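Local coordinates for protein phosphodiesterase (Salpingoeca rosetta, PDB 7CJ3) that belongs to the bacteriorhodopsin-like membrane proteins and carries retinal bound covalently within its bundle of transmembrane helices, at residues S120-Y131 and L167-P177; R130-L141 and N257-L268. All blocks are in the same frame, centred on the assembly; numbering follows the deposited sequence.

Contacts 1 and 2 sit at the two ends of one retinal molecule and illustrate how a single helix, 128-149, can line a ligand from its ring to its covalent end. Contact 1 joins the start of that helix and the loop before it to helix 153-173 beside the cyclohexene ring; contact 2 joins its next turns to helix 250-277, where the ligand is covalently anchored. Their centres lie about 17 Å apart, contact 2 about 2 Å and contact 1 about 16 Å from the centre of the chain. Arg-130 and Tyr-131 lie within segments of both, Tyr-131 meeting helix 153-173 and Arg-130 meeting helix 250-277. The two contacts adjoin: Leu-167 CD1 packs 3.6 Å from Trp-134 O.

Contact 1 of 2, residues S120-Y131 and L167-P177; sequences STQGNPVWLMRY and LAGGALSSILP. With RET (retinal), chain K.
Tyr-131 lays the face of its ring squarely over Ala-171, whose CB stands 3.6 Å from the ring centroid and 2° off the normal, a well-centred CH-pi contact. With CG beside the backbone N (chi1 -81°), the ring turns one edge to the retinal, where CE1 is 4.0 Å from C16. Leu-167 reaches the same methyl group, its CD2 lying 3.6 Å from C16. Gly-170 has no side chain, and the cyclohexene ring comes against its backbone, CA to C2 at 3.5 Å. Farther along, the apolar contact shrinks to Val-126 CG2 against Ser-174 CB, and polar bonds take over. Ser-120 N donates to Ser-174 O (3.0 Å, 157°), while Ser-120 OG donates to Leu-176 O at 2.7 Å from above the carbonyl plane. Ser-173 OG and Ser-174 OG donate to Gly-170 O from opposite faces of its plane, and Arg-244 adds a third hydrogen bond to that oxygen. The chemistry thus divides by depth: a tyrosine, a leucine and a glycine offer the retinal ring an apolar wall, whereas the backbone N and hydroxyl of Ser-120 tie the exposed loop to the carbonyls of Ser-174 and Leu-176.

Contact 2 of 2, residues R130-L141 and N257-L268; sequences RYAEWIITCPTL and NCVADYAAKVGL. With RET (retinal), chain K; OLC ((2R)-2,3-dihydroxypropyl (9Z)-octadec-9-enoate), chain L; OLC ((2R)-2,3-dihydroxypropyl (9Z)-octadec-9-enoate), chain R.
Two carboxylates, those of Glu-133 and Asp-261, meet in the gap between helices 128-149 and 250-277 beside Lys-265, whose NZ is covalently joined to retinal C15 (1.4 Å), the linkage of a retinal Schiff base. The acids approach from opposite directions with planes 11° apart, and the carboxylate oxygens Glu-133 OE1 and Asp-261 OD2 lie close together, at 2.9 Å. Lys-265 bends at its last torsion (chi4 68°), bringing NZ within salt-bridge distance of both: 2.8 Å from Asp-261 OD1, met nearly along the C-O axis, and a weaker 3.2 Å from Glu-133 OE2. Asp-261 OD2 is also hydrogen-bonded to Tyr-106 OH and weakly accepts from Trp-134 NE1 at 3.4 Å, in the plane of the indole. That indole is sandwiched: retinal C12 lies 3.6 Å above one face, and Arg-130 CG covers the other. The arginine's guanidinium, salt-bridged to Glu-254, carries Asn-257 ND2 over one face. Beyond the lysine, Leu-141 CD2 meets Leu-268 CD1 at 3.6 Å. The axes of the two segments come no closer than 12.2 Å, and long side chains and the ligand span the gap. Tyr-262 also meets Phe-71 of the second subunit edge-to-face. The geometry is consistent with Asp-261 and Glu-133 together forming a complex counterion to the Schiff base.

Contact 1 of 2, residues S120-Y131 and L167-P177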
loop_
_atom_site.group_PDB
_atom_site.type_symbol
_atom_site.label_atom_id
_atom_site.label_comp_id
_atom_site.label_asym_id
_atom_site.label_seq_id
_atom_site.Cartn_x
_atom_site.Cartn_y
_atom_site.Cartn_z
ATOM N N SER B 120 0.895 12.862 -29.755
ATOM C CA SER B 120 0.972 12.802 -31.242
ATOM C C SER B 120 0.760 11.365 -31.721
ATOM O O SER B 120 0.137 11.184 -32.790
ATOM C CB SER B 120 2.306 13.302 -31.760
ATOM O OG SER B 120 2.772 14.442 -31.045
ATOM N N THR B 121 1.277 10.380 -30.981
ATOM C CA THR B 121 1.338 8.966 -31.419
ATOM C C THR B 121 -0.058 8.337 -31.397
ATOM O O THR B 121 -0.371 7.626 -32.340
ATOM C CB THR B 121 2.402 8.201 -30.629
ATOM O OG1 THR B 121 2.182 8.355 -29.227
ATOM C CG2 THR B 121 3.791 8.692 -30.981
ATOM N N GLN B 122 -0.872 8.573 -30.377
ATOM C CA GLN B 122 -2.189 7.869 -30.215
ATOM C C GLN B 122 -3.322 8.853 -29.899
ATOM O O GLN B 122 -4.472 8.442 -29.973
ATOM C CB GLN B 122 -2.114 6.823 -29.096
ATOM C CG GLN B 122 -1.371 5.557 -29.487
ATOM C CD GLN B 122 0.117 5.634 -29.308
ATOM O OE1 GLN B 122 0.637 6.320 -28.424
ATOM N NE2 GLN B 122 0.818 4.876 -30.139
ATOM N N GLY B 123 -3.014 10.106 -29.564
ATOM C CA GLY B 123 -4.016 11.039 -29.031
ATOM C C GLY B 123 -4.475 10.621 -27.638
ATOM O O GLY B 123 -5.628 10.934 -27.267
ATOM N N ASN B 124 -3.595 9.933 -26.903
ATOM C CA ASN B 124 -3.771 9.514 -25.489
ATOM C C ASN B 124 -3.469 10.718 -24.620
ATOM O O ASN B 124 -2.743 11.615 -25.031
ATOM C CB ASN B 124 -2.856 8.336 -25.111
ATOM C CG ASN B 124 -3.411 6.976 -25.503
ATOM O OD1 ASN B 124 -4.574 6.856 -25.857
ATOM N ND2 ASN B 124 -2.592 5.947 -25.445
ATOM N N PRO B 125 -4.019 10.783 -23.387
ATOM C CA PRO B 125 -3.726 11.913 -22.494
ATOM C C PRO B 125 -2.324 11.851 -21.861
ATOM O O PRO B 125 -1.864 10.796 -21.511
ATOM C CB PRO B 125 -4.832 11.850 -21.431
ATOM C CG PRO B 125 -5.404 10.433 -21.507
ATOM C CD PRO B 125 -4.979 9.819 -22.829
ATOM N N VAL B 126 -1.686 13.007 -21.738
ATOM C CA VAL B 126 -0.381 13.226 -21.070
ATOM C C VAL B 126 -0.662 13.959 -19.755
ATOM O O VAL B 126 -0.965 15.160 -19.780
ATOM C CB VAL B 126 0.552 14.048 -21.977
ATOM C CG1 VAL B 126 1.977 14.119 -21.435
ATOM C CG2 VAL B 126 0.540 13.519 -23.391
ATOM N N TRP B 127 -0.574 13.247 -18.635
ATOM C CA TRP B 127 -0.920 13.772 -17.294
ATOM C C TRP B 127 0.251 14.617 -16.799
ATOM O O TRP B 127 1.279 14.013 -16.335
ATOM C CB TRP B 127 -1.209 12.626 -16.344
ATOM C CG TRP B 127 -2.347 11.734 -16.736
ATOM C CD1 TRP B 127 -2.318 10.367 -16.807
ATOM C CD2 TRP B 127 -3.707 12.112 -17.016
ATOM N NE1 TRP B 127 -3.555 9.876 -17.121
ATOM C CE2 TRP B 127 -4.425 10.920 -17.269
ATOM C CE3 TRP B 127 -4.398 13.328 -17.062
ATOM C CZ2 TRP B 127 -5.787 10.917 -17.583
ATOM C CZ3 TRP B 127 -5.741 13.318 -17.386
ATOM C CH2 TRP B 127 -6.435 12.133 -17.624
ATOM N N LEU B 128 0.098 15.953 -16.859
ATOM C CA LEU B 128 1.146 16.921 -16.443
ATOM C C LEU B 128 1.344 16.858 -14.919
ATOM O O LEU B 128 2.452 17.184 -14.411
ATOM C CB LEU B 128 0.678 18.296 -16.911
ATOM C CG LEU B 128 0.722 18.493 -18.434
ATOM C CD1 LEU B 128 -0.152 19.670 -18.877
ATOM C CD2 LEU B 128 2.163 18.680 -18.902
ATOM N N MET B 129 0.319 16.406 -14.203
ATOM C CA MET B 129 0.364 16.236 -12.723
ATOM C C MET B 129 1.325 15.094 -12.352
ATOM O O MET B 129 2.164 15.307 -11.463
ATOM C CB MET B 129 -1.031 15.985 -12.143
ATOM C CG MET B 129 -1.054 15.907 -10.627
ATOM S SD MET B 129 -0.651 17.445 -9.774
ATOM C CE MET B 129 -2.302 18.144 -9.765
ATOM N N ARG B 130 1.260 13.952 -13.039
ATOM C CA ARG B 130 2.243 12.857 -12.820
ATOM C C ARG B 130 3.651 13.397 -13.102
ATOM O O ARG B 130 4.512 13.261 -12.202
ATOM C CB ARG B 130 1.940 11.600 -13.624
ATOM C CG ARG B 130 2.814 10.417 -13.216
ATOM C CD ARG B 130 2.258 9.073 -13.688
ATOM N NE ARG B 130 1.869 9.118 -15.092
ATOM C CZ ARG B 130 0.882 8.404 -15.639
ATOM N NH1 ARG B 130 0.189 7.518 -14.926
ATOM N NH2 ARG B 130 0.605 8.555 -16.920
ATOM N N TYR B 131 3.863 14.036 -14.255
ATOM C CA TYR B 131 5.174 14.645 -14.607
ATOM C C TYR B 131 5.585 15.657 -13.518
ATOM O O TYR B 131 6.750 15.586 -13.062
ATOM C CB TYR B 131 5.135 15.239 -16.022
ATOM C CG TYR B 131 5.341 14.236 -17.131
ATOM C CD1 TYR B 131 6.606 13.686 -17.389
ATOM C CD2 TYR B 131 4.292 13.851 -17.956
ATOM C CE1 TYR B 131 6.813 12.770 -18.409
ATOM C CE2 TYR B 131 4.483 12.945 -18.994
ATOM C CZ TYR B 131 5.743 12.400 -19.222
ATOM O OH TYR B 131 5.928 11.509 -20.251
ATOM N N LEU B 167 12.876 14.320 -17.497
ATOM C CA LEU B 167 11.419 14.098 -17.314
ATOM C C LEU B 167 10.621 15.038 -18.225
ATOM O O LEU B 167 9.727 14.549 -18.950
ATOM C CB LEU B 167 11.083 14.284 -15.832
ATOM C CG LEU B 167 11.579 13.180 -14.904
ATOM C CD1 LEU B 167 11.499 13.592 -13.444
ATOM C CD2 LEU B 167 10.794 11.902 -15.127
ATOM N N ALA B 168 10.972 16.329 -18.206
ATOM C CA ALA B 168 10.492 17.384 -19.141
ATOM C C ALA B 168 10.654 16.962 -20.609
ATOM O O ALA B 168 9.640 17.092 -21.366
ATOM C CB ALA B 168 11.242 18.651 -18.876
ATOM N N GLY B 169 11.846 16.459 -20.979
ATOM C CA GLY B 169 12.077 15.755 -22.253
ATOM C C GLY B 169 11.002 14.719 -22.548
ATOM O O GLY B 169 10.394 14.748 -23.662
ATOM N N GLY B 170 10.739 13.827 -21.590
ATOM C CA GLY B 170 9.679 12.816 -21.741
ATOM C C GLY B 170 8.365 13.456 -22.132
ATOM O O GLY B 170 7.757 13.035 -23.138
ATOM N N ALA B 171 7.936 14.464 -21.355
ATOM C CA ALA B 171 6.633 15.143 -21.519
ATOM C C ALA B 171 6.571 15.879 -22.863
ATOM O O ALA B 171 5.590 15.665 -23.605
ATOM C CB ALA B 171 6.404 16.079 -20.364
ATOM N N LEU B 172 7.578 16.724 -23.150
ATOM C CA LEU B 172 7.681 17.504 -24.405
ATOM C C LEU B 172 7.572 16.536 -25.587
ATOM O O LEU B 172 6.760 16.779 -26.508
ATOM C CB LEU B 172 9.014 18.256 -24.373
ATOM C CG LEU B 172 9.460 18.973 -25.653
ATOM C CD1 LEU B 172 8.424 20.016 -26.081
ATOM C CD2 LEU B 172 10.835 19.621 -25.459
ATOM N N SER B 173 8.319 15.436 -25.532
ATOM C CA SER B 173 8.487 14.501 -26.667
ATOM C C SER B 173 7.122 13.953 -27.093
ATOM O O SER B 173 6.977 13.588 -28.277
ATOM C CB SER B 173 9.476 13.416 -26.336
ATOM O OG SER B 173 8.848 12.328 -25.689
ATOM N N SER B 174 6.155 13.918 -26.174
ATOM C CA SER B 174 4.826 13.293 -26.386
ATOM C C SER B 174 3.952 14.185 -27.274
ATOM O O SER B 174 2.906 13.674 -27.749
ATOM C CB SER B 174 4.152 12.997 -25.075
ATOM O OG SER B 174 5.068 12.429 -24.166
ATOM N N ILE B 175 4.349 15.452 -27.492
ATOM C CA ILE B 175 3.530 16.459 -28.237
ATOM C C ILE B 175 4.339 17.077 -29.385
ATOM O O ILE B 175 3.914 18.135 -29.870
ATOM C CB ILE B 175 2.989 17.546 -27.287
ATOM C CG1 ILE B 175 4.103 18.288 -26.527
ATOM C CG2 ILE B 175 1.962 16.949 -26.347
ATOM C CD1 ILE B 175 3.968 19.807 -26.454
ATOM N N LEU B 176 5.455 16.465 -29.799
ATOM C CA LEU B 176 6.216 16.861 -31.013
ATOM C C LEU B 176 5.839 15.899 -32.150
ATOM O O LEU B 176 5.278 14.834 -31.886
ATOM C CB LEU B 176 7.709 16.820 -30.704
ATOM C CG LEU B 176 8.148 17.680 -29.526
ATOM C CD1 LEU B 176 9.623 17.429 -29.160
ATOM C CD2 LEU B 176 7.897 19.152 -29.794
ATOM N N PRO B 177 6.075 16.270 -33.440
ATOM C CA PRO B 177 6.047 15.300 -34.543
ATOM C C PRO B 177 7.187 14.257 -34.484
ATOM O O PRO B 177 8.101 14.397 -33.697
ATOM C CB PRO B 177 6.177 16.138 -35.826
ATOM C CG PRO B 177 5.991 17.587 -35.393
ATOM C CD PRO B 177 6.306 17.644 -33.912
HETATM C C1 RET K . 10.246 9.047 -19.122
HETATM C C2 RET K . 10.322 9.584 -20.553
HETATM C C3 RET K . 10.974 8.681 -21.502
HETATM C C4 RET K . 12.369 8.320 -21.039
HETATM C C5 RET K . 12.537 8.175 -19.552
HETATM C C6 RET K . 11.539 8.381 -18.659
HETATM C C7 RET K . 11.752 7.999 -17.255
HETATM C C8 RET K . 10.940 8.238 -16.150
HETATM C C9 RET K . 11.260 8.069 -14.771
HETATM C C10 RET K . 10.355 8.397 -13.730
HETATM C C11 RET K . 10.459 8.116 -12.362
HETATM C C12 RET K . 9.540 8.323 -11.340
HETATM C C13 RET K . 9.708 8.072 -9.968
HETATM C C14 RET K . 8.725 8.429 -9.062
HETATM C C15 RET K . 8.933 8.720 -7.646
HETATM C C16 RET K . 9.927 10.283 -18.261
HETATM C C17 RET K . 9.063 8.066 -19.044
HETATM C C18 RET K . 13.953 7.780 -19.188
HETATM C C19 RET K . 12.583 7.508 -14.348
HETATM C C20 RET K . 10.966 7.388 -9.529
#

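Contact 2 of 2, residues R130-L141 and N257-L268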
loop_
_atom_site.group_PDB
_atom_site.type_symbol
_atom_site.label_atom_id
_atom_site.label_comp_id
_atom_site.label_asym_id
_atom_site.label_seq_id
_atom_site.Cartn_x
_atom_site.Cartn_y
_atom_site.Cartn_z
ATOM N N ARG B 130 1.260 13.952 -13.039
ATOM C CA ARG B 130 2.243 12.857 -12.820
ATOM C C ARG B 130 3.651 13.397 -13.102
ATOM O O ARG B 130 4.512 13.261 -12.202
ATOM C CB ARG B 130 1.940 11.600 -13.624
ATOM C CG ARG B 130 2.814 10.417 -13.216
ATOM C CD ARG B 130 2.258 9.073 -13.688
ATOM N NE ARG B 130 1.869 9.118 -15.092
ATOM C CZ ARG B 130 0.882 8.404 -15.639
ATOM N NH1 ARG B 130 0.189 7.518 -14.926
ATOM N NH2 ARG B 130 0.605 8.555 -16.920
ATOM N N TYR B 131 3.863 14.036 -14.255
ATOM C CA TYR B 131 5.174 14.645 -14.607
ATOM C C TYR B 131 5.585 15.657 -13.518
ATOM O O TYR B 131 6.750 15.586 -13.062
ATOM C CB TYR B 131 5.135 15.239 -16.022
ATOM C CG TYR B 131 5.341 14.236 -17.131
ATOM C CD1 TYR B 131 6.606 13.686 -17.389
ATOM C CD2 TYR B 131 4.292 13.851 -17.956
ATOM C CE1 TYR B 131 6.813 12.770 -18.409
ATOM C CE2 TYR B 131 4.483 12.945 -18.994
ATOM C CZ TYR B 131 5.743 12.400 -19.222
ATOM O OH TYR B 131 5.928 11.509 -20.251
ATOM N N ALA B 132 4.669 16.507 -13.047
ATOM C CA ALA B 132 4.927 17.473 -11.951
ATOM C C ALA B 132 5.392 16.772 -10.679
ATOM O O ALA B 132 6.406 17.166 -10.117
ATOM C CB ALA B 132 3.688 18.290 -11.681
ATOM N N GLU B 133 4.640 15.787 -10.207
ATOM C CA GLU B 133 5.045 14.899 -9.084
ATOM C C GLU B 133 6.485 14.366 -9.279
ATOM O O GLU B 133 7.329 14.496 -8.359
ATOM C CB GLU B 133 4.071 13.724 -9.031
ATOM C CG GLU B 133 4.412 12.735 -7.936
ATOM C CD GLU B 133 4.305 11.269 -8.324
ATOM O OE1 GLU B 133 3.431 10.932 -9.155
ATOM O OE2 GLU B 133 5.107 10.470 -7.790
ATOM N N TRP B 134 6.741 13.742 -10.441
ATOM C CA TRP B 134 8.051 13.153 -10.804
ATOM C C TRP B 134 9.159 14.216 -10.691
ATOM O O TRP B 134 10.223 13.903 -10.079
ATOM C CB TRP B 134 8.004 12.481 -12.188
ATOM C CG TRP B 134 7.204 11.206 -12.239
ATOM C CD1 TRP B 134 6.579 10.580 -11.188
ATOM C CD2 TRP B 134 6.923 10.396 -13.404
ATOM N NE1 TRP B 134 5.933 9.451 -11.621
ATOM C CE2 TRP B 134 6.134 9.306 -12.973
ATOM C CE3 TRP B 134 7.276 10.459 -14.758
ATOM C CZ2 TRP B 134 5.676 8.327 -13.854
ATOM C CZ3 TRP B 134 6.855 9.465 -15.621
ATOM C CH2 TRP B 134 6.026 8.439 -15.172
ATOM N N ILE B 135 8.919 15.425 -11.207
ATOM C CA ILE B 135 9.933 16.523 -11.233
ATOM C C ILE B 135 10.195 17.074 -9.821
ATOM O O ILE B 135 11.357 17.519 -9.570
ATOM C CB ILE B 135 9.499 17.618 -12.226
ATOM C CG1 ILE B 135 9.760 17.147 -13.662
ATOM C CG2 ILE B 135 10.179 18.960 -11.925
ATOM C CD1 ILE B 135 8.893 17.834 -14.724
ATOM N N ILE B 136 9.198 17.064 -8.928
ATOM C CA ILE B 136 9.400 17.476 -7.512
ATOM C C ILE B 136 10.080 16.356 -6.722
ATOM O O ILE B 136 10.936 16.687 -5.886
ATOM C CB ILE B 136 8.081 17.879 -6.855
ATOM C CG1 ILE B 136 7.461 19.080 -7.567
ATOM C CG2 ILE B 136 8.262 18.146 -5.374
ATOM C CD1 ILE B 136 6.009 19.317 -7.188
ATOM N N THR B 137 9.734 15.088 -6.956
ATOM C CA THR B 137 10.155 13.951 -6.094
ATOM C C THR B 137 11.437 13.245 -6.588
ATOM O O THR B 137 12.280 12.917 -5.744
ATOM C CB THR B 137 9.000 12.962 -5.950
ATOM O OG1 THR B 137 8.634 12.554 -7.271
ATOM C CG2 THR B 137 7.817 13.569 -5.230
ATOM N N CYS B 138 11.592 12.958 -7.877
ATOM C CA CYS B 138 12.747 12.162 -8.375
ATOM C C CYS B 138 14.067 12.867 -8.071
ATOM O O CYS B 138 15.024 12.241 -7.606
ATOM C CB CYS B 138 12.666 11.873 -9.863
ATOM S SG CYS B 138 11.297 10.755 -10.243
ATOM N N PRO B 139 14.202 14.170 -8.394
ATOM C CA PRO B 139 15.413 14.893 -8.006
ATOM C C PRO B 139 15.618 14.910 -6.479
ATOM O O PRO B 139 16.752 14.905 -6.062
ATOM C CB PRO B 139 15.239 16.261 -8.676
ATOM C CG PRO B 139 14.286 15.966 -9.839
ATOM C CD PRO B 139 13.312 14.974 -9.250
ATOM N N THR B 140 14.552 14.852 -5.682
ATOM C CA THR B 140 14.640 14.828 -4.194
ATOM C C THR B 140 15.104 13.433 -3.734
ATOM O O THR B 140 15.881 13.362 -2.745
ATOM C CB THR B 140 13.321 15.219 -3.509
ATOM O OG1 THR B 140 12.834 16.497 -3.945
ATOM C CG2 THR B 140 13.481 15.258 -2.007
ATOM N N LEU B 141 14.629 12.371 -4.396
ATOM C CA LEU B 141 15.039 10.966 -4.102
ATOM C C LEU B 141 16.539 10.803 -4.405
ATOM O O LEU B 141 17.233 10.101 -3.633
ATOM C CB LEU B 141 14.199 9.984 -4.926
ATOM C CG LEU B 141 12.793 9.721 -4.392
ATOM C CD1 LEU B 141 12.065 8.695 -5.247
ATOM C CD2 LEU B 141 12.832 9.276 -2.936
ATOM N N ASN B 257 2.270 2.030 -14.448
ATOM C CA ASN B 257 2.883 3.287 -13.954
ATOM C C ASN B 257 2.611 3.442 -12.457
ATOM O O ASN B 257 3.581 3.696 -11.707
ATOM C CB ASN B 257 2.393 4.491 -14.740
ATOM C CG ASN B 257 3.149 4.684 -16.033
ATOM O OD1 ASN B 257 4.375 4.588 -16.077
ATOM N ND2 ASN B 257 2.419 5.009 -17.086
ATOM N N CYS B 258 1.347 3.254 -12.057
ATOM C CA CYS B 258 0.855 3.347 -10.655
ATOM C C CYS B 258 1.628 2.386 -9.748
ATOM O O CYS B 258 2.129 2.851 -8.686
ATOM C CB CYS B 258 -0.631 3.034 -10.569
ATOM S SG CYS B 258 -1.633 4.243 -11.468
ATOM N N VAL B 259 1.742 1.122 -10.179
ATOM C CA VAL B 259 2.464 0.045 -9.443
ATOM C C VAL B 259 3.957 0.401 -9.335
ATOM O O VAL B 259 4.514 0.263 -8.238
ATOM C CB VAL B 259 2.239 -1.337 -10.102
ATOM C CG1 VAL B 259 2.936 -2.461 -9.325
ATOM C CG2 VAL B 259 0.751 -1.657 -10.252
ATOM N N ALA B 260 4.571 0.844 -10.437
ATOM C CA ALA B 260 5.980 1.315 -10.535
ATOM C C ALA B 260 6.221 2.499 -9.599
ATOM O O ALA B 260 7.191 2.464 -8.787
ATOM C CB ALA B 260 6.274 1.733 -11.956
ATOM N N ASP B 261 5.387 3.533 -9.724
ATOM C CA ASP B 261 5.540 4.756 -8.899
ATOM C C ASP B 261 5.610 4.344 -7.426
ATOM O O ASP B 261 6.602 4.669 -6.759
ATOM C CB ASP B 261 4.403 5.741 -9.135
ATOM C CG ASP B 261 4.782 7.172 -8.801
ATOM O OD1 ASP B 261 5.834 7.373 -8.164
ATOM O OD2 ASP B 261 4.041 8.082 -9.202
ATOM N N TYR B 262 4.590 3.609 -6.971
ATOM C CA TYR B 262 4.453 3.118 -5.587
ATOM C C TYR B 262 5.689 2.294 -5.225
ATOM O O TYR B 262 6.318 2.582 -4.181
ATOM C CB TYR B 262 3.169 2.315 -5.417
ATOM C CG TYR B 262 3.007 1.830 -3.999
ATOM C CD1 TYR B 262 2.731 2.712 -2.969
ATOM C CD2 TYR B 262 3.188 0.499 -3.671
ATOM C CE1 TYR B 262 2.615 2.277 -1.658
ATOM C CE2 TYR B 262 3.056 0.048 -2.372
ATOM C CZ TYR B 262 2.789 0.939 -1.359
ATOM O OH TYR B 262 2.683 0.504 -0.071
ATOM N N ALA B 263 6.012 1.295 -6.058
ATOM C CA ALA B 263 7.140 0.365 -5.861
ATOM C C ALA B 263 8.420 1.181 -5.675
ATOM O O ALA B 263 9.098 0.965 -4.663
ATOM C CB ALA B 263 7.257 -0.568 -7.035
ATOM N N ALA B 264 8.723 2.102 -6.597
ATOM C CA ALA B 264 9.974 2.889 -6.581
ATOM C C ALA B 264 10.156 3.546 -5.214
ATOM O O ALA B 264 11.293 3.492 -4.674
ATOM C CB ALA B 264 9.964 3.929 -7.671
ATOM N N LYS B 265 9.082 4.124 -4.670
ATOM C CA LYS B 265 9.132 4.942 -3.430
ATOM C C LYS B 265 9.104 4.044 -2.192
ATOM O O LYS B 265 10.000 4.207 -1.352
ATOM C CB LYS B 265 8.032 6.007 -3.472
ATOM C CG LYS B 265 8.198 6.890 -4.704
ATOM C CD LYS B 265 7.446 8.180 -4.636
ATOM C CE LYS B 265 7.987 9.260 -5.541
ATOM N NZ LYS B 265 7.779 8.927 -6.962
ATOM N N VAL B 266 8.149 3.130 -2.040
ATOM C CA VAL B 266 8.012 2.391 -0.744
ATOM C C VAL B 266 9.140 1.367 -0.620
ATOM O O VAL B 266 9.466 0.958 0.527
ATOM C CB VAL B 266 6.653 1.710 -0.597
ATOM C CG1 VAL B 266 5.525 2.739 -0.680
ATOM C CG2 VAL B 266 6.496 0.598 -1.624
ATOM N N GLY B 267 9.698 0.962 -1.758
ATOM C CA GLY B 267 10.917 0.147 -1.814
ATOM C C GLY B 267 12.023 0.750 -0.971
ATOM O O GLY B 267 12.694 -0.030 -0.299
ATOM N N LEU B 268 12.209 2.079 -1.001
ATOM C CA LEU B 268 13.294 2.803 -0.272
ATOM C C LEU B 268 13.006 2.787 1.229
ATOM O O LEU B 268 13.967 2.626 2.005
ATOM C CB LEU B 268 13.405 4.260 -0.746
ATOM C CG LEU B 268 13.932 4.510 -2.159
ATOM C CD1 LEU B 268 14.253 5.999 -2.336
ATOM C CD2 LEU B 268 15.175 3.686 -2.462
HETATM C C1 RET K . 10.246 9.047 -19.122
HETATM C C2 RET K . 10.322 9.584 -20.553
HETATM C C3 RET K . 10.974 8.681 -21.502
HETATM C C4 RET K . 12.369 8.320 -21.039
HETATM C C5 RET K . 12.537 8.175 -19.552
HETATM C C6 RET K . 11.539 8.381 -18.659
HETATM C C7 RET K . 11.752 7.999 -17.255
HETATM C C8 RET K . 10.940 8.238 -16.150
HETATM C C9 RET K . 11.260 8.069 -14.771
HETATM C C10 RET K . 10.355 8.397 -13.730
HETATM C C11 RET K . 10.459 8.116 -12.362
HETATM C C12 RET K . 9.540 8.323 -11.340
HETATM C C13 RET K . 9.708 8.072 -9.968
HETATM C C14 RET K . 8.725 8.429 -9.062
HETATM C C15 RET K . 8.933 8.720 -7.646
HETATM C C16 RET K . 9.927 10.283 -18.261
HETATM C C17 RET K . 9.063 8.066 -19.044
HETATM C C18 RET K . 13.953 7.780 -19.188
HETATM C C19 RET K . 12.583 7.508 -14.348
HETATM C C20 RET K . 10.966 7.388 -9.529
HETATM C C18 OLC L . 0.544 -0.955 -4.169
HETATM C C10 OLC L . -3.143 -0.926 -10.795
HETATM C C9 OLC L . -3.122 -2.249 -11.040
HETATM C C17 OLC L . -0.085 0.257 -4.851
HETATM C C11 OLC L . -3.726 -0.290 -9.556
HETATM C C8 OLC L . -3.701 -3.191 -10.010
HETATM C C24 OLC L . -12.323 -4.781 -18.001
HETATM C C16 OLC L . -1.556 0.074 -4.805
HETATM C C12 OLC L . -2.661 0.620 -9.080
HETATM C C7 OLC L . -3.425 -4.608 -10.397
HETATM C C15 OLC L . -1.937 -1.050 -5.770
HETATM C C13 OLC L . -2.505 0.579 -7.595
HETATM C C6 OLC L . -4.012 -4.903 -11.771
HETATM C C14 OLC L . -1.813 -0.711 -7.255
HETATM C C5 OLC L . -5.503 -4.742 -11.934
HETATM C C4 OLC L . -5.722 -3.924 -13.171
HETATM C C3 OLC L . -7.207 -3.907 -13.517
HETATM C C2 OLC L . -7.710 -5.244 -14.022
HETATM C C21 OLC L . -10.255 -5.532 -16.966
HETATM C C1 OLC L . -8.399 -4.996 -15.333
HETATM C C22 OLC L . -11.506 -4.727 -16.687
HETATM O O19 OLC L . -7.947 -4.113 -16.059
HETATM O O25 OLC L . -13.234 -3.670 -18.136
HETATM O O23 OLC L . -12.198 -5.220 -15.481
HETATM O O20 OLC L . -9.585 -5.775 -15.726
HETATM C C18 OLC R . 15.472 24.566 -7.276
HETATM C C10 OLC R . 16.007 25.595 -0.611
HETATM C C9 OLC R . 15.573 24.392 -1.005
HETATM C C17 OLC R . 15.190 26.050 -7.078
HETATM C C11 OLC R . 16.603 26.617 -1.554
HETATM C C8 OLC R . 15.601 23.878 -2.446
HETATM C C16 OLC R . 15.976 26.667 -5.916
HETATM C C12 OLC R . 15.479 27.351 -2.282
HETATM C C7 OLC R . 16.144 22.434 -2.521
HETATM C C15 OLC R . 15.815 28.190 -5.792
HETATM C C13 OLC R . 15.995 28.455 -3.227
HETATM C C6 OLC R . 15.104 21.322 -2.694
HETATM C C14 OLC R . 15.128 28.621 -4.491
HETATM C C5 OLC R . 15.736 19.936 -2.455
HETATM C C4 OLC R . 14.696 18.812 -2.279
HETATM C C3 OLC R . 14.704 18.163 -0.892
#